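Local coordinates for uncharacterized protein (PDB 3T8K) that is of unknown function but folds into an ankyrin-like stack of helical hairpins and forms a dimer linked by an interchain disulfide, at residues A[174-177]-A[181-184]; A[159-164]-A[168-173]; A[117-122]-A[145-150]. All coordinates share one frame; numbering follows the deposited sequence.

The three interactions cluster near the C-terminal end of the helical stack, with centres 11 to 13 Å apart. No active site or ligand is known here. Interactions 1 and 2 share helix 167-180: interaction 2 packs its early turns against helix 157-162, and interaction 1 closes its C-terminal end. Interaction 3 joins two loops beside them. It meets interaction 1 through the salt bridge E184 OE1 to K150 NZ (2.8 Å), though E184 is poorly ordered, and a probable hydrogen bond between Y176 OH and L145 N (2.9 Å). It meets interaction 2 where M173 CE touches L147 CB at 3.5 Å. Interaction 2 also holds C164, which ties the two subunits together.

Interaction 1 of 3, residues A[174-177]-A[181-184]; sequences EDYI and NLKE
The Y176 ring meets L182 at its edge. L182 CD1 sits near the ring plane, 3.9 Å from Y176 CE2, so the methyl touches the rim and not a face. The ring also meets that of Y180, with the two planes at about 50°, and Y176 packs on L147. Its hydroxyl is held elsewhere, with Q142 O as a hydrogen-bond partner. CG of Y176 lies anti to the backbone N (chi1 -175°), which carries the ring to the side where L182 CD1 can reach it.

I177 makes the second apolar contact. Its CG2 methyl lies 4.1 Å from L182 CB, and the two side chains cross at about a right angle. The same I177 CG2 is 3.5 Å from L182 O.

The backbone turns sharply here. N181 has a positive phi and is the C-prime residue of a Schellman motif that ends helix 167-180. L182 N donates to I177 O at 2.9 Å, in the plane of the carbonyl, with an N-H...O angle of 153°. The I177-L182 contact is the hydrophobic pair that commonly accompanies this motif. After the turn, K183 NZ makes a weak hydrogen bond to N181 OD1.

The chemistry is that of a helix stop. A carbonyl in the last turn is satisfied by an amide beyond the helix, and the same reversal brings the L182 side chain back onto I177 and Y176. Polar closure and apolar cover probably act together to set where the tail leaves the helix.

Interaction 2 of 3, residues A[159-164]-A[168-173]; sequences EFVKRC and IALKMM
V161 and L170 mark the closest backbone approach, with CA atoms 6.1 Å apart, as the two segments run in roughly opposite directions. The first lies on helix 157-162 and runs into the turn after it; the second lies on helix 167-180. This is a helical hairpin, in keeping with the ankyrin-like fold of the protein.

V161 is the central side chain, and its two methyls take different partners. CG1 lies anti to the backbone N (chi1 173°) and points at the start of the second segment. There V161 CG1 is 4.1 Å from A169 CB and 3.8 Å from the backbone L170 N. The other methyl, V161 CG2, touches the selenium of selenomethionine M173 at 3.6 Å. M173 bends at its last torsion, with SE rather than CE making this contact.

K162 works through its aliphatic part. K162 CG is 3.6 Å from L170 CD1, and the charged end leads away from the helix opposite.

F123 packs on V161 and A169, and helix 129-140 covers A169 and M173 through Y136 and F140. Both carboxylate oxygens of E129 take backbone amides, those of I168 and A169.

C164 N bonds back to V161 O at 3.1 Å. C164 SG forms the disulfide to C164 of the second subunit, and it sits 3.8 Å above the F160 ring plane, offset toward the rim.

Interaction 3 of 3, residues A[117-122]-A[145-150]; sequences VVFKNI and LQLLIK
V117 begins the contact by meeting Q146. Its CG1 methyl lies 3.3 Å from the backbone Q146 O, a close van der Waals approach. CG1 is anti to the carbonyl carbon of V117 (chi1 -67°), which turns this methyl to Q146 O. The side chain of Q146 turns elsewhere, and its NE2 bonds to T108 O.

V117 also opens a type I beta turn that runs to K120, closed by K120 N to V117 O at 3.2 Å. The turn brings V117 over the ring of F119, two residues on: V117 CB lies 3.7 Å above the F119 ring plane, offset toward the rim.

F119 carries the apolar part. Its CG stands between the backbone N and the carbonyl carbon (chi1 44°), and the ring reaches the second segment with its far end. F119 CE2 touches L145 CD2 at 3.9 Å. F119 CZ is 4.2 Å from L147 CD2, which lies at the ring edge, near its plane. The leucine methyls thus meet neighbouring atoms of one ring. I139 of helix 129-140 also packs on F119 and L145.

K120 sends its side chain to a cation-pi contact with F160 and also packs on F126 of the second subunit. I122 N bonds back to F119 O at 3.0 Å.

The contact is made by van der Waals packing: a methyl against a carbonyl oxygen, and the far end of a ring against leucine methyls. The polar bonds lie within each loop or lead to other parts of the chain. Of these, K120 N to V117 O closes the turn that presents V117 and F119. The buried methyl and ring contacts then join the loops on either side of helix 129-140 in the sequence.

Interaction 1 of 3, residues A[174-177]-A[181-184]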
loop_
_atom_site.group_PDB
_atom_site.type_symbol
_atom_site.label_atom_id
_atom_site.label_comp_id
_atom_site.label_asym_id
_atom_site.label_seq_id
_atom_site.Cartn_x
_atom_site.Cartn_y
_atom_site.Cartn_z
ATOM N N GLU A 174 9.408 12.922 22.369
ATOM C CA GLU A 174 10.142 13.966 23.069
ATOM C C GLU A 174 10.959 13.352 24.210
ATOM O O GLU A 174 12.101 13.755 24.458
ATOM C CB GLU A 174 9.193 15.069 23.570
ATOM C CG GLU A 174 8.697 15.982 22.455
ATOM C CD GLU A 174 7.508 16.826 22.871
ATOM O OE1 GLU A 174 7.068 16.714 24.036
ATOM O OE2 GLU A 174 7.009 17.601 22.028
ATOM N N ASP A 175 10.382 12.369 24.894
ATOM C CA ASP A 175 11.092 11.703 25.987
ATOM C C ASP A 175 12.317 10.955 25.457
ATOM O O ASP A 175 13.370 10.921 26.100
ATOM C CB ASP A 175 10.184 10.706 26.722
ATOM C CG ASP A 175 9.143 11.379 27.610
ATOM O OD1 ASP A 175 9.200 12.617 27.823
ATOM O OD2 ASP A 175 8.262 10.643 28.109
ATOM N N TYR A 176 12.161 10.336 24.290
ATOM C CA TYR A 176 13.228 9.539 23.677
ATOM C C TYR A 176 14.372 10.468 23.287
ATOM O O TYR A 176 15.542 10.187 23.537
ATOM C CB TYR A 176 12.683 8.825 22.439
ATOM C CG TYR A 176 13.641 7.872 21.752
ATOM C CD1 TYR A 176 13.596 6.510 22.014
ATOM C CD2 TYR A 176 14.570 8.333 20.827
ATOM C CE1 TYR A 176 14.455 5.627 21.382
ATOM C CE2 TYR A 176 15.439 7.465 20.190
ATOM C CZ TYR A 176 15.377 6.106 20.475
ATOM O OH TYR A 176 16.228 5.215 19.851
ATOM N N ILE A 177 14.015 11.584 22.669
ATOM C CA ILE A 177 15.001 12.581 22.278
ATOM C C ILE A 177 15.779 13.149 23.477
ATOM O O ILE A 177 16.984 13.377 23.385
ATOM C CB ILE A 177 14.341 13.703 21.445
ATOM C CG1 ILE A 177 14.021 13.165 20.045
ATOM C CG2 ILE A 177 15.240 14.929 21.372
ATOM C CD1 ILE A 177 12.914 13.899 19.333
ATOM N N ASN A 181 19.568 12.420 24.170
ATOM C CA ASN A 181 20.194 13.717 23.921
ATOM C C ASN A 181 20.360 13.984 22.424
ATOM O O ASN A 181 21.399 14.470 21.986
ATOM C CB ASN A 181 21.547 13.825 24.638
ATOM C CG ASN A 181 21.959 15.274 24.914
ATOM O OD1 ASN A 181 21.120 16.138 25.187
ATOM N ND2 ASN A 181 23.259 15.539 24.853
ATOM N N LEU A 182 19.329 13.667 21.651
ATOM C CA LEU A 182 19.397 13.825 20.192
ATOM C C LEU A 182 19.220 15.285 19.772
ATOM O O LEU A 182 18.429 16.023 20.367
ATOM C CB LEU A 182 18.357 12.948 19.499
ATOM C CG LEU A 182 18.405 11.460 19.857
ATOM C CD1 LEU A 182 17.342 10.703 19.100
ATOM C CD2 LEU A 182 19.777 10.885 19.576
ATOM N N LYS A 183 19.968 15.697 18.750
ATOM C CA LYS A 183 19.922 17.073 18.264
ATOM C C LYS A 183 19.534 17.100 16.788
ATOM O O LYS A 183 19.637 16.087 16.098
ATOM C CB LYS A 183 21.280 17.746 18.461
ATOM C CG LYS A 183 21.827 17.635 19.872
ATOM C CD LYS A 183 20.893 18.293 20.867
ATOM C CE LYS A 183 21.399 18.153 22.291
ATOM N NZ LYS A 183 20.454 18.795 23.254
ATOM N N GLU A 184 19.089 18.256 16.306
ATOM C CA GLU A 184 18.679 18.383 14.910
ATOM C C GLU A 184 19.802 18.017 13.938
ATOM O O GLU A 184 20.964 18.369 14.149
ATOM C CB GLU A 184 18.179 19.796 14.619
ATOM C CG GLU A 184 17.775 20.016 13.169
ATOM C CD GLU A 184 16.609 19.139 12.744
ATOM O OE1 GLU A 184 16.735 18.441 11.714
ATOM O OE2 GLU A 184 15.567 19.151 13.436
#

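Interaction 2 of 3, residues A[159-164]-A[168-173]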
loop_
_atom_site.group_PDB
_atom_site.type_symbol
_atom_site.label_atom_id
_atom_site.label_comp_id
_atom_site.label_asym_id
_atom_site.label_seq_id
_atom_site.Cartn_x
_atom_site.Cartn_y
_atom_site.Cartn_z
ATOM N N GLU A 159 8.699 16.284 13.505
ATOM C CA GLU A 159 7.873 17.312 12.881
ATOM C C GLU A 159 6.533 16.763 12.373
ATOM O O GLU A 159 5.501 17.424 12.505
ATOM C CB GLU A 159 8.665 18.031 11.782
ATOM C CG GLU A 159 9.738 18.968 12.351
ATOM C CD GLU A 159 10.873 19.292 11.377
ATOM O OE1 GLU A 159 11.798 20.031 11.787
ATOM O OE2 GLU A 159 10.851 18.815 10.216
ATOM N N PHE A 160 6.556 15.551 11.816
ATOM C CA PHE A 160 5.350 14.887 11.314
ATOM C C PHE A 160 4.371 14.552 12.429
ATOM O O PHE A 160 3.169 14.788 12.315
ATOM C CB PHE A 160 5.723 13.594 10.561
ATOM C CG PHE A 160 4.537 12.804 10.055
ATOM C CD1 PHE A 160 3.728 13.298 9.041
ATOM C CD2 PHE A 160 4.260 11.540 10.569
ATOM C CE1 PHE A 160 2.643 12.560 8.566
ATOM C CE2 PHE A 160 3.186 10.796 10.104
ATOM C CZ PHE A 160 2.374 11.295 9.095
ATOM N N VAL A 161 4.887 13.970 13.504
ATOM C CA VAL A 161 4.038 13.551 14.605
ATOM C C VAL A 161 3.408 14.764 15.289
ATOM O O VAL A 161 2.253 14.716 15.716
ATOM C CB VAL A 161 4.823 12.678 15.611
ATOM C CG1 VAL A 161 3.983 12.383 16.844
ATOM C CG2 VAL A 161 5.271 11.378 14.927
ATOM N N LYS A 162 4.161 15.857 15.367
ATOM C CA LYS A 162 3.633 17.110 15.919
ATOM C C LYS A 162 2.326 17.545 15.244
ATOM O O LYS A 162 1.470 18.166 15.872
ATOM C CB LYS A 162 4.679 18.226 15.816
ATOM C CG LYS A 162 5.579 18.362 17.034
ATOM C CD LYS A 162 6.712 19.354 16.793
ATOM C CE LYS A 162 7.783 18.754 15.890
ATOM N NZ LYS A 162 8.957 19.654 15.700
ATOM N N ARG A 163 2.171 17.211 13.966
ATOM C CA ARG A 163 1.020 17.675 13.192
ATOM C C ARG A 163 -0.064 16.606 12.998
ATOM O O ARG A 163 -1.040 16.825 12.290
ATOM C CB ARG A 163 1.478 18.254 11.850
ATOM C CG ARG A 163 1.762 19.760 11.890
ATOM C CD ARG A 163 2.872 20.148 10.922
ATOM N NE ARG A 163 2.840 19.343 9.703
ATOM C CZ ARG A 163 3.742 19.420 8.728
ATOM N NH1 ARG A 163 4.756 20.272 8.824
ATOM N NH2 ARG A 163 3.626 18.643 7.656
ATOM N N CYS A 164 0.122 15.446 13.617
ATOM C CA CYS A 164 -0.954 14.470 13.716
ATOM C C CYS A 164 -1.676 14.709 15.033
ATOM O O CYS A 164 -1.252 15.527 15.839
ATOM C CB CYS A 164 -0.407 13.049 13.652
ATOM S SG CYS A 164 0.297 12.636 12.046
ATOM N N ILE A 168 0.160 11.141 22.597
ATOM C CA ILE A 168 0.930 10.128 23.315
ATOM C C ILE A 168 2.230 9.816 22.575
ATOM O O ILE A 168 3.303 9.776 23.173
ATOM C CB ILE A 168 0.118 8.831 23.547
ATOM C CG1 ILE A 168 -1.154 9.136 24.342
ATOM C CG2 ILE A 168 0.958 7.805 24.289
ATOM C CD1 ILE A 168 -1.959 7.907 24.724
ATOM N N ALA A 169 2.134 9.606 21.268
ATOM C CA ALA A 169 3.327 9.373 20.465
ATOM C C ALA A 169 4.271 10.574 20.569
ATOM O O ALA A 169 5.490 10.413 20.612
ATOM C CB ALA A 169 2.948 9.116 19.014
ATOM N N LEU A 170 3.708 11.777 20.612
ATOM C CA LEU A 170 4.531 12.983 20.626
ATOM C C LEU A 170 5.323 13.054 21.922
ATOM O O LEU A 170 6.518 13.333 21.918
ATOM C CB LEU A 170 3.674 14.244 20.471
ATOM C CG LEU A 170 4.489 15.536 20.547
ATOM C CD1 LEU A 170 5.453 15.605 19.369
ATOM C CD2 LEU A 170 3.582 16.761 20.577
ATOM N N LYS A 171 4.633 12.803 23.029
ATOM C CA LYS A 171 5.248 12.804 24.353
ATOM C C LYS A 171 6.363 11.770 24.430
ATOM O O LYS A 171 7.448 12.043 24.935
ATOM C CB LYS A 171 4.191 12.517 25.418
ATOM C CG LYS A 171 4.733 12.436 26.847
ATOM C CD LYS A 171 5.666 13.593 27.154
ATOM C CE LYS A 171 6.326 13.420 28.517
ATOM N NZ LYS A 171 7.469 14.354 28.678
HETATM N N MSE A 172 6.093 10.577 23.919
HETATM C CA MSE A 172 7.084 9.515 23.979
HETATM C C MSE A 172 8.303 9.810 23.104
HETATM O O MSE A 172 9.426 9.449 23.459
HETATM C CB MSE A 172 6.446 8.168 23.636
HETATM C CG MSE A 172 5.432 7.724 24.687
HETATM SE SE MSE A 172 4.621 6.006 24.275
HETATM C CE MSE A 172 6.085 4.857 24.839
HETATM N N MSE A 173 8.093 10.474 21.970
HETATM C CA MSE A 173 9.212 10.846 21.110
HETATM C C MSE A 173 10.060 11.933 21.757
HETATM O O MSE A 173 11.286 11.894 21.680
HETATM C CB MSE A 173 8.733 11.334 19.744
HETATM C CG MSE A 173 8.449 10.255 18.736
HETATM SE SE MSE A 173 8.122 11.134 17.030
HETATM C CE MSE A 173 9.890 11.770 16.643
#

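Interaction 3 of 3, residues A[117-122]-A[145-150]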
loop_
_atom_site.group_PDB
_atom_site.type_symbol
_atom_site.label_atom_id
_atom_site.label_comp_id
_atom_site.label_asym_id
_atom_site.label_seq_id
_atom_site.Cartn_x
_atom_site.Cartn_y
_atom_site.Cartn_z
ATOM N N VAL A 117 11.337 7.390 8.683
ATOM C CA VAL A 117 11.347 6.285 9.646
ATOM C C VAL A 117 10.417 5.183 9.145
ATOM O O VAL A 117 9.407 5.451 8.484
ATOM C CB VAL A 117 10.971 6.712 11.069
ATOM C CG1 VAL A 117 12.051 7.636 11.642
ATOM C CG2 VAL A 117 9.599 7.394 11.088
ATOM N N VAL A 118 10.773 3.936 9.433
ATOM C CA VAL A 118 10.092 2.819 8.780
ATOM C C VAL A 118 8.683 2.629 9.332
ATOM O O VAL A 118 7.826 2.031 8.671
ATOM C CB VAL A 118 10.917 1.517 8.896
ATOM C CG1 VAL A 118 10.847 0.967 10.313
ATOM C CG2 VAL A 118 10.448 0.493 7.875
ATOM N N PHE A 119 8.451 3.168 10.530
ATOM C CA PHE A 119 7.153 3.087 11.205
ATOM C C PHE A 119 6.290 4.329 11.005
ATOM O O PHE A 119 5.288 4.510 11.692
ATOM C CB PHE A 119 7.332 2.839 12.712
ATOM C CG PHE A 119 8.405 3.674 13.336
ATOM C CD1 PHE A 119 8.120 4.929 13.852
ATOM C CD2 PHE A 119 9.712 3.210 13.382
ATOM C CE1 PHE A 119 9.122 5.701 14.413
ATOM C CE2 PHE A 119 10.714 3.973 13.935
ATOM C CZ PHE A 119 10.419 5.223 14.454
ATOM N N LYS A 120 6.646 5.176 10.046
ATOM C CA LYS A 120 5.929 6.449 9.914
ATOM C C LYS A 120 4.414 6.269 9.778
ATOM O O LYS A 120 3.637 7.078 10.293
ATOM C CB LYS A 120 6.462 7.262 8.744
ATOM C CG LYS A 120 5.645 8.513 8.473
ATOM C CD LYS A 120 6.415 9.496 7.599
ATOM C CE LYS A 120 5.589 10.733 7.315
ATOM N NZ LYS A 120 6.421 11.818 6.731
ATOM N N ASN A 121 3.988 5.217 9.086
ATOM C CA ASN A 121 2.557 5.026 8.843
ATOM C C ASN A 121 1.744 4.778 10.117
ATOM O O ASN A 121 0.534 5.002 10.134
ATOM C CB ASN A 121 2.312 3.888 7.844
ATOM C CG ASN A 121 0.900 3.907 7.264
ATOM O OD1 ASN A 121 0.389 4.956 6.865
ATOM N ND2 ASN A 121 0.267 2.740 7.215
ATOM N N ILE A 122 2.382 4.316 11.190
ATOM C CA ILE A 122 1.587 3.983 12.374
ATOM C C ILE A 122 0.918 5.226 12.930
ATOM O O ILE A 122 -0.099 5.146 13.624
ATOM C CB ILE A 122 2.397 3.247 13.463
ATOM C CG1 ILE A 122 3.338 4.204 14.202
ATOM C CG2 ILE A 122 3.137 2.058 12.855
ATOM C CD1 ILE A 122 4.056 3.557 15.367
ATOM N N LEU A 145 16.821 5.139 17.015
ATOM C CA LEU A 145 15.760 5.686 16.166
ATOM C C LEU A 145 16.182 7.041 15.592
ATOM O O LEU A 145 16.751 7.878 16.294
ATOM C CB LEU A 145 14.440 5.814 16.930
ATOM C CG LEU A 145 13.880 4.514 17.514
ATOM C CD1 LEU A 145 12.614 4.781 18.327
ATOM C CD2 LEU A 145 13.622 3.498 16.419
ATOM N N GLN A 146 15.906 7.249 14.310
ATOM C CA GLN A 146 16.348 8.454 13.620
ATOM C C GLN A 146 15.196 9.445 13.544
ATOM O O GLN A 146 14.569 9.620 12.496
ATOM C CB GLN A 146 16.871 8.097 12.224
ATOM C CG GLN A 146 18.032 7.113 12.259
ATOM C CD GLN A 146 18.665 6.895 10.899
ATOM O OE1 GLN A 146 19.260 7.807 10.325
ATOM N NE2 GLN A 146 18.545 5.678 10.378
ATOM N N LEU A 147 14.918 10.087 14.672
ATOM C CA LEU A 147 13.734 10.931 14.807
ATOM C C LEU A 147 13.915 12.380 14.340
ATOM O O LEU A 147 12.929 13.097 14.180
ATOM C CB LEU A 147 13.230 10.923 16.258
ATOM C CG LEU A 147 12.939 9.582 16.947
ATOM C CD1 LEU A 147 12.334 9.839 18.327
ATOM C CD2 LEU A 147 12.010 8.708 16.115
ATOM N N LEU A 148 15.159 12.804 14.121
ATOM C CA LEU A 148 15.462 14.199 13.793
ATOM C C LEU A 148 16.197 14.319 12.470
ATOM O O LEU A 148 16.942 15.270 12.239
ATOM C CB LEU A 148 16.299 14.839 14.902
ATOM C CG LEU A 148 15.559 14.924 16.229
ATOM C CD1 LEU A 148 16.489 15.433 17.333
ATOM C CD2 LEU A 148 14.335 15.808 16.082
ATOM N N ILE A 149 15.987 13.337 11.608
ATOM C CA ILE A 149 16.590 13.332 10.294
ATOM C C ILE A 149 15.547 13.772 9.276
ATOM O O ILE A 149 14.446 13.227 9.236
ATOM C CB ILE A 149 17.081 11.915 9.931
ATOM C CG1 ILE A 149 17.982 11.361 11.039
ATOM C CG2 ILE A 149 17.801 11.924 8.591
ATOM C CD1 ILE A 149 19.412 11.822 10.954
ATOM N N LYS A 150 15.902 14.760 8.461
ATOM C CA LYS A 150 15.015 15.285 7.430
ATOM C C LYS A 150 14.726 14.248 6.360
ATOM O O LYS A 150 15.645 13.609 5.841
ATOM C CB LYS A 150 15.653 16.502 6.757
ATOM C CG LYS A 150 16.058 17.625 7.700
ATOM C CD LYS A 150 14.868 18.462 8.109
ATOM C CE LYS A 150 15.274 19.911 8.363
ATOM N NZ LYS A 150 16.205 20.047 9.519
#